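Local coordinates for putative large adhesion protein (Lap) involved in biofilm formation (Marinobacter hydrocarbonoclasticus ATCC 49840, PDB 6M8M) that probably mediates adhesion and biofilm formation in a marine bacterium, its PA14 domain binding glucose through a calcium ion, at residues 52-56 with 57-61; 179-183 with 184-188; 149-152 with 153-157. One frame throughout, in Å; residues are numbered along the deposited sequence.

Interaction 1 of 3, residues 52-56 with 57-61; sequences GNLSN and VAQVK. With CA (calcium ion), chain D.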
loop_
_atom_site.group_PDB
_atom_site.type_symbol
_atom_site.label_atom_id
_atom_site.label_comp_id
_atom_site.label_asym_id
_atom_site.label_seq_id
_atom_site.Cartn_x
_atom_site.Cartn_y
_atom_site.Cartn_z
ATOM N N GLY A 52 -4.101 12.209 -16.563
ATOM C CA GLY A 52 -2.770 12.733 -16.364
ATOM C C GLY A 52 -1.938 11.874 -15.431
ATOM O O GLY A 52 -2.373 10.850 -14.891
ATOM N N ASN A 53 -0.698 12.308 -15.244
ATOM C CA ASN A 53 0.216 11.614 -14.348
ATOM C C ASN A 53 -0.414 11.426 -12.976
ATOM O O ASN A 53 -1.104 12.311 -12.472
ATOM C CB ASN A 53 1.484 12.451 -14.215
ATOM C CG ASN A 53 2.598 11.702 -13.540
ATOM O OD1 ASN A 53 2.653 10.471 -13.581
ATOM N ND2 ASN A 53 3.498 12.432 -12.911
ATOM N N LEU A 54 -0.186 10.272 -12.364
ATOM C CA LEU A 54 -0.609 10.092 -10.983
ATOM C C LEU A 54 0.227 10.990 -10.089
ATOM O O LEU A 54 1.456 10.986 -10.164
ATOM C CB LEU A 54 -0.450 8.645 -10.545
ATOM C CG LEU A 54 -1.370 7.663 -11.268
ATOM C CD1 LEU A 54 -1.169 6.270 -10.666
ATOM C CD2 LEU A 54 -2.834 8.059 -11.197
ATOM N N SER A 55 -0.432 11.755 -9.234
ATOM C CA SER A 55 0.317 12.657 -8.369
ATOM C C SER A 55 -0.339 12.967 -7.032
ATOM O O SER A 55 0.289 13.668 -6.237
ATOM C CB SER A 55 0.607 13.969 -9.085
ATOM O OG SER A 55 -0.605 14.667 -9.269
ATOM N N ASN A 56 -1.550 12.497 -6.737
ATOM C CA ASN A 56 -2.140 12.794 -5.440
ATOM C C ASN A 56 -3.140 11.720 -5.046
ATOM O O ASN A 56 -3.641 10.956 -5.877
ATOM C CB ASN A 56 -2.745 14.205 -5.355
ATOM C CG ASN A 56 -3.896 14.403 -6.292
ATOM O OD1 ASN A 56 -5.011 13.955 -6.041
ATOM N ND2 ASN A 56 -3.651 15.128 -7.382
ATOM N N VAL A 57 -3.410 11.679 -3.745
ATOM C CA VAL A 57 -4.233 10.631 -3.156
ATOM C C VAL A 57 -5.658 10.671 -3.693
ATOM O O VAL A 57 -6.244 9.623 -3.998
ATOM C CB VAL A 57 -4.222 10.739 -1.619
ATOM C CG1 VAL A 57 -5.253 9.792 -1.002
ATOM C CG2 VAL A 57 -2.841 10.455 -1.049
ATOM N N ALA A 58 -6.258 11.864 -3.774
ATOM C CA ALA A 58 -7.650 11.924 -4.214
ATOM C C ALA A 58 -7.798 11.385 -5.630
ATOM O O ALA A 58 -8.764 10.682 -5.940
ATOM C CB ALA A 58 -8.173 13.359 -4.128
ATOM N N GLN A 59 -6.850 11.710 -6.498
ATOM C CA GLN A 59 -6.868 11.214 -7.869
ATOM C C GLN A 59 -6.748 9.696 -7.909
ATOM O O GLN A 59 -7.462 9.013 -8.660
ATOM C CB GLN A 59 -5.702 11.866 -8.611
ATOM C CG GLN A 59 -5.436 11.378 -9.999
ATOM C CD GLN A 59 -4.085 11.831 -10.514
ATOM O OE1 GLN A 59 -3.192 12.181 -9.738
ATOM N NE2 GLN A 59 -3.922 11.824 -11.818
ATOM N N VAL A 60 -5.836 9.148 -7.108
ATOM C CA VAL A 60 -5.641 7.703 -7.045
ATOM C C VAL A 60 -6.892 7.019 -6.511
ATOM O O VAL A 60 -7.349 6.006 -7.053
ATOM C CB VAL A 60 -4.379 7.399 -6.218
ATOM C CG1 VAL A 60 -4.314 5.948 -5.784
ATOM C CG2 VAL A 60 -3.136 7.789 -7.010
ATOM N N LYS A 61 -7.462 7.556 -5.435
ATOM C CA LYS A 61 -8.677 6.978 -4.878
ATOM C C LYS A 61 -9.819 7.008 -5.880
ATOM O O LYS A 61 -10.646 6.089 -5.913
ATOM C CB LYS A 61 -9.082 7.697 -3.602
ATOM C CG LYS A 61 -8.205 7.342 -2.430
ATOM C CD LYS A 61 -8.744 7.891 -1.131
ATOM C CE LYS A 61 -7.901 7.444 0.063
ATOM N NZ LYS A 61 -8.107 6.013 0.433
HETATM CA CA CA D . 3.208 8.697 -14.999
HETATM O O HOH W 1 5.155 10.204 -15.074
#
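Gln59 OE1 is gripped by the backbone of the residues leading into its helix. Ser55 N donates to Gln59 OE1 at 2.8 Å, tilted 28° from the plane of the side-chain amide, and Asn56 N adds a weak bond to the same oxygen at 3.4 Å. The amide's other end works in reverse: Gln59 NE2 donates to Asn53 O at 2.9 Å, with the acceptor nearly in the amide plane of Gln59, though the donor stands above the plane of the Asn53 carbonyl. Glutamine suits this place because one flat group offers both a donor and an acceptor, and partners at both ends fix its rotation. CG stands anti to the backbone N (chi1 173°) and the chain runs on extended, which carries the amide back along the incoming loop.

Asn56 is the N-cap of helix 57-66. Asn56 OD1 accepts from Gln59 N at 2.9 Å, from above the plane of the asparagine carbonyl, and with the weak return bond from Asn56 N to Gln59 OE1 the two residues make a capping box. The first turn closes with Val60 N donating to Asn56 O at 3.1 Å. The short asparagine side chain, crossing that of Gln59 at about a right angle, delivers its oxygen to an N-H that has no earlier turn to serve it.

The apolar part of the contact is Leu54 CD2 against Val60 CG2, 4.2 Å apart, and both side chains pack on Trp180 and Ile115. Asn53 OD1 binds a calcium ion at 2.3 Å, a site it shares with Gln47, Asp113, Gln182 and water. Helix start and metal ligand thus belong to one hydrogen-bonded unit: the amide of Gln59 ties the backbone of calcium-binding Asn53 to the helix cap.

Interaction 2 of 3, residues 179-183 with 184-188; sequences YWDQG and GAAQL. With CA (calcium ion), chain E; CA (calcium ion), chain D; BGC (beta-D-glucopyranose), chain B.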
loop_
_atom_site.group_PDB
_atom_site.type_symbol
_atom_site.label_atom_id
_atom_site.label_comp_id
_atom_site.label_asym_id
_atom_site.label_seq_id
_atom_site.Cartn_x
_atom_site.Cartn_y
_atom_site.Cartn_z
ATOM N N TYR A 179 -1.318 3.366 -2.507
ATOM C CA TYR A 179 0.070 3.636 -2.870
ATOM C C TYR A 179 0.109 3.739 -4.385
ATOM O O TYR A 179 -0.655 3.047 -5.074
ATOM C CB TYR A 179 1.017 2.499 -2.363
ATOM C CG TYR A 179 2.278 2.410 -3.171
ATOM C CD1 TYR A 179 3.363 3.228 -2.912
ATOM C CD2 TYR A 179 2.346 1.564 -4.264
ATOM C CE1 TYR A 179 4.497 3.192 -3.706
ATOM C CE2 TYR A 179 3.460 1.524 -5.067
ATOM C CZ TYR A 179 4.527 2.347 -4.797
ATOM O OH TYR A 179 5.592 2.299 -5.644
ATOM N N TRP A 180 1.005 4.572 -4.917
ATOM C CA TRP A 180 1.182 4.597 -6.364
ATOM C C TRP A 180 2.622 4.824 -6.769
ATOM O O TRP A 180 3.444 5.370 -6.020
ATOM C CB TRP A 180 0.295 5.654 -7.019
ATOM C CG TRP A 180 0.708 7.076 -6.793
ATOM C CD1 TRP A 180 1.499 7.828 -7.591
ATOM C CD2 TRP A 180 0.313 7.922 -5.711
ATOM N NE1 TRP A 180 1.633 9.091 -7.078
ATOM C CE2 TRP A 180 0.912 9.177 -5.923
ATOM C CE3 TRP A 180 -0.488 7.738 -4.574
ATOM C CZ2 TRP A 180 0.722 10.256 -5.058
ATOM C CZ3 TRP A 180 -0.678 8.810 -3.716
ATOM C CH2 TRP A 180 -0.073 10.052 -3.963
ATOM N N ASP A 181 2.887 4.395 -8.002
ATOM C CA ASP A 181 4.084 4.746 -8.743
ATOM C C ASP A 181 3.671 5.555 -9.966
ATOM O O ASP A 181 2.888 5.077 -10.798
ATOM C CB ASP A 181 4.853 3.500 -9.196
ATOM C CG ASP A 181 6.032 3.862 -10.064
ATOM O OD1 ASP A 181 6.680 4.872 -9.740
ATOM O OD2 ASP A 181 6.289 3.166 -11.073
ATOM N N GLN A 182 4.190 6.780 -10.075
ATOM C CA GLN A 182 3.997 7.602 -11.265
ATOM C C GLN A 182 4.910 7.187 -12.406
ATOM O O GLN A 182 4.701 7.629 -13.546
ATOM C CB GLN A 182 4.251 9.082 -10.941
ATOM C CG GLN A 182 5.683 9.449 -10.582
ATOM C CD GLN A 182 6.456 10.188 -11.664
ATOM O OE1 GLN A 182 5.903 10.838 -12.565
ATOM N NE2 GLN A 182 7.765 10.112 -11.559
ATOM N N GLY A 183 5.906 6.359 -12.133
ATOM C CA GLY A 183 6.898 5.946 -13.104
ATOM C C GLY A 183 8.275 5.977 -12.475
ATOM O O GLY A 183 8.501 6.576 -11.426
ATOM N N GLY A 184 9.210 5.335 -13.137
ATOM C CA GLY A 184 10.609 5.345 -12.702
ATOM C C GLY A 184 10.889 4.223 -11.712
ATOM O O GLY A 184 10.651 3.052 -12.009
ATOM N N ALA A 185 11.395 4.578 -10.547
ATOM C CA ALA A 185 11.600 3.612 -9.474
ATOM C C ALA A 185 10.319 3.486 -8.656
ATOM O O ALA A 185 9.464 4.374 -8.662
ATOM C CB ALA A 185 12.771 4.026 -8.589
ATOM N N ALA A 186 10.199 2.380 -7.929
ATOM C CA ALA A 186 9.010 2.141 -7.121
ATOM C C ALA A 186 9.414 1.329 -5.903
ATOM O O ALA A 186 10.081 0.291 -6.034
ATOM C CB ALA A 186 7.952 1.377 -7.921
ATOM N N GLN A 187 8.971 1.775 -4.729
ATOM C CA GLN A 187 9.277 1.098 -3.478
ATOM C C GLN A 187 8.157 1.365 -2.493
ATOM O O GLN A 187 7.610 2.472 -2.474
ATOM C CB GLN A 187 10.605 1.599 -2.896
ATOM C CG GLN A 187 10.991 0.899 -1.598
ATOM C CD GLN A 187 12.385 1.242 -1.132
ATOM O OE1 GLN A 187 12.994 2.201 -1.611
ATOM N NE2 GLN A 187 12.900 0.467 -0.187
ATOM N N LEU A 188 7.838 0.373 -1.668
ATOM C CA LEU A 188 6.890 0.562 -0.574
ATOM C C LEU A 188 7.310 -0.338 0.582
ATOM O O LEU A 188 7.214 -1.566 0.481
ATOM C CB LEU A 188 5.460 0.248 -0.986
ATOM C CG LEU A 188 4.414 0.367 0.123
ATOM C CD1 LEU A 188 4.301 1.795 0.635
ATOM C CD2 LEU A 188 3.067 -0.133 -0.375
HETATM CA CA CA E . 8.314 6.347 -9.043
HETATM CA CA CA D . 3.208 8.697 -14.999
HETATM C C2 BGC B . 10.982 8.411 -9.429
HETATM C C3 BGC B . 12.343 8.860 -9.009
HETATM C C4 BGC B . 12.502 10.348 -9.196
HETATM C C5 BGC B . 11.393 11.090 -8.464
HETATM C C6 BGC B . 11.442 12.577 -8.627
HETATM C C1 BGC B . 9.920 9.197 -8.679
HETATM O O1 BGC B . 8.680 8.834 -9.101
HETATM O O2 BGC B . 10.731 7.024 -9.163
HETATM O O3 BGC B . 13.353 8.151 -9.761
HETATM O O4 BGC B . 13.740 10.778 -8.630
HETATM O O5 BGC B . 10.089 10.634 -8.948
HETATM O O6 BGC B . 11.381 12.952 -9.979
HETATM O O HOH W 1 5.155 10.204 -15.074
#
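Asp181 OD1 and Ala185 O lie 3.0 Å apart, two acceptors brought together because both bind the calcium ion that also holds the sugar, in the calcium-dependent glucose site of the PA14 domain. The turn crosses from strand 174-181 of one sheet to strand 186-194 of the other, the segments running nearly antiparallel without hydrogen bonds between them. Asp181 OD1 coordinates the calcium at 2.3 Å, joined by Gly183 O, Asp136, Asp137 and glucose O1 and O2. Asp181 OD1 also accepts from Gly183 N, which makes an Asx turn; the N-H meets OD1 from above the carboxylate plane. Glycine suits positions 183 and 184, whose backbone angles would jam a side chain against the preceding carbonyl oxygen.

The sugar is held directly as well: Gln182 NE2 donates to glucose O1 and Ala185 N to O2, each at 2.9 Å. Gln182 O binds the second calcium ion, so adjacent residues serve two metals.

Tyr179 packs against strand 186-194, its OH hydrogen-bonded to Asp136 O and touching the small Ala186 CB. With CG anti to the backbone N (chi1 155°), the Tyr179 ring reaches Leu188, whose CB sits over one face in a CH-pi contact, 4.2 Å from the centroid.

Interaction 3 of 3, residues 149-152 with 153-157; sequences AEYN and GNQGA. With BGC (beta-D-glucopyranose), chain B.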
loop_
_atom_site.group_PDB
_atom_site.type_symbol
_atom_site.label_atom_id
_atom_site.label_comp_id
_atom_site.label_asym_id
_atom_site.label_seq_id
_atom_site.Cartn_x
_atom_site.Cartn_y
_atom_site.Cartn_z
ATOM N N ALA A 149 -1.008 8.189 8.175
ATOM C CA ALA A 149 0.286 8.383 7.528
ATOM C C ALA A 149 0.019 8.720 6.075
ATOM O O ALA A 149 -0.925 8.185 5.488
ATOM C CB ALA A 149 1.154 7.120 7.599
ATOM N N GLU A 150 0.842 9.584 5.493
ATOM C CA GLU A 150 0.690 9.841 4.064
ATOM C C GLU A 150 1.894 10.596 3.536
ATOM O O GLU A 150 2.521 11.386 4.250
ATOM C CB GLU A 150 -0.588 10.607 3.718
ATOM C CG GLU A 150 -0.580 12.019 4.207
ATOM C CD GLU A 150 -1.788 12.819 3.753
ATOM O OE1 GLU A 150 -1.945 13.944 4.274
ATOM O OE2 GLU A 150 -2.566 12.336 2.914
ATOM N N TYR A 151 2.174 10.388 2.265
ATOM C CA TYR A 151 2.972 11.325 1.475
ATOM C C TYR A 151 2.145 11.572 0.218
ATOM O O TYR A 151 2.042 10.704 -0.657
ATOM C CB TYR A 151 4.353 10.846 1.123
ATOM C CG TYR A 151 5.076 11.992 0.444
ATOM C CD1 TYR A 151 5.656 13.004 1.194
ATOM C CD2 TYR A 151 5.123 12.104 -0.937
ATOM C CE1 TYR A 151 6.290 14.086 0.579
ATOM C CE2 TYR A 151 5.761 13.188 -1.549
ATOM C CZ TYR A 151 6.326 14.157 -0.789
ATOM O OH TYR A 151 6.939 15.212 -1.430
ATOM N N ASN A 152 1.508 12.736 0.169
ATOM C CA ASN A 152 0.538 13.020 -0.881
ATOM C C ASN A 152 1.274 13.722 -2.017
ATOM O O ASN A 152 1.244 14.943 -2.150
ATOM C CB ASN A 152 -0.611 13.854 -0.327
ATOM C CG ASN A 152 -1.818 13.788 -1.215
ATOM O OD1 ASN A 152 -1.699 13.440 -2.393
ATOM N ND2 ASN A 152 -2.984 14.099 -0.671
ATOM N N GLY A 153 1.979 12.951 -2.830
ATOM C CA GLY A 153 2.773 13.512 -3.904
ATOM C C GLY A 153 3.734 12.477 -4.453
ATOM O O GLY A 153 3.792 11.321 -4.004
ATOM N N ASN A 154 4.478 12.900 -5.463
ATOM C CA ASN A 154 5.531 12.090 -6.053
ATOM C C ASN A 154 6.859 12.394 -5.389
ATOM O O ASN A 154 7.108 13.519 -4.949
ATOM C CB ASN A 154 5.565 12.331 -7.555
ATOM C CG ASN A 154 4.344 11.748 -8.237
ATOM O OD1 ASN A 154 3.819 10.720 -7.799
ATOM N ND2 ASN A 154 3.891 12.376 -9.306
ATOM N N GLN A 155 7.705 11.379 -5.274
ATOM C CA GLN A 155 8.978 11.521 -4.574
ATOM C C GLN A 155 9.853 10.317 -4.894
ATOM O O GLN A 155 9.349 9.217 -5.123
ATOM C CB GLN A 155 8.773 11.590 -3.046
ATOM C CG GLN A 155 8.071 10.354 -2.489
ATOM C CD GLN A 155 7.995 10.311 -0.976
ATOM O OE1 GLN A 155 8.576 11.142 -0.266
ATOM N NE2 GLN A 155 7.247 9.356 -0.468
ATOM N N GLY A 156 11.167 10.534 -4.883
ATOM C CA GLY A 156 12.085 9.422 -4.760
ATOM C C GLY A 156 11.940 8.785 -3.392
ATOM O O GLY A 156 11.302 9.335 -2.500
ATOM N N ALA A 157 12.520 7.608 -3.213
ATOM C CA ALA A 157 12.257 6.855 -1.993
ATOM C C ALA A 157 12.644 7.680 -0.782
ATOM O O ALA A 157 13.784 8.147 -0.665
ATOM C CB ALA A 157 13.015 5.534 -2.006
HETATM C C2 BGC B . 10.982 8.411 -9.429
HETATM C C3 BGC B . 12.343 8.860 -9.009
HETATM C C4 BGC B . 12.502 10.348 -9.196
HETATM C C5 BGC B . 11.393 11.090 -8.464
HETATM C C6 BGC B . 11.442 12.577 -8.627
HETATM C C1 BGC B . 9.920 9.197 -8.679
HETATM O O1 BGC B . 8.680 8.834 -9.101
HETATM O O2 BGC B . 10.731 7.024 -9.163
HETATM O O3 BGC B . 13.353 8.151 -9.761
HETATM O O4 BGC B . 13.740 10.778 -8.630
HETATM O O5 BGC B . 10.089 10.634 -8.948
HETATM O O6 BGC B . 11.381 12.952 -9.979
#
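Gly153 comes straight after the strand end and meets Tyr151 twice. Gly153 N donates a weak hydrogen bond to Tyr151 O at 3.1 Å, with an N-H...O angle of only 129°, closing an inverse gamma turn centred on Asn152. Its carbonyl oxygen then lies at the edge of the Tyr151 ring, near the ring plane. A CB here would clash with Asn152 O and crowd Tyr151 CE2, which explains the glycine.

Asn154 turns its side chain away from the tyrosine and leaves Asn154 O at the ring edge, 3.7 Å from Tyr151 CE2. Its amide uses both ends on other parts of the fold: OD1 accepts from Trp180 NE1, and ND2 donates to Leu54 O.

The side chain of Gln155 covers the ring. CG between the backbone N and the carbonyl carbon (chi1 59°) turns the chain toward Tyr151, and its extended reach sets the amide over the face. The two planes are 7° apart, Gln155 CD is 3.4 Å from Tyr151 CD2, and OE1 lies over the ring centre. A flat polar group suits this position because it can stack on an aromatic face while its amide N keeps a hydrogen-bonding partner. The backbone of the same residue faces the sugar, with Gln155 O 3.6 Å from glucose C1.

Gly156 follows along the pocket wall, Gly156 N being 3.6 Å from glucose C5. The loop joins strand 146-151 to strand 158-166. Tyr151 and Gln155 both lean on Tyr139 of strand 139-143, while Asn152 OD1 accepts from Val57 N at the start of helix 57-66.

Overall arrangement
Interaction 2 is the buried contact, joining strands of the two sheets, and its chemistry is chiefly calcium coordination backed by apolar packing. Interaction 1 is partly buried and rests on amide-to-backbone hydrogen bonds at a helix start; interaction 3 lies at the surface and depends on an amide stacked on a ring. Interactions 1 and 2 share one calcium ion and a water bound to it, and Asn53 ND2 probably bonds to Gln182 OE1. Interactions 2 and 3 both border the glucose and reach the same sheet, against which interaction 1 sets helix 57-66. Residues 149-157 bridge the other two contacts through asparagine side chains.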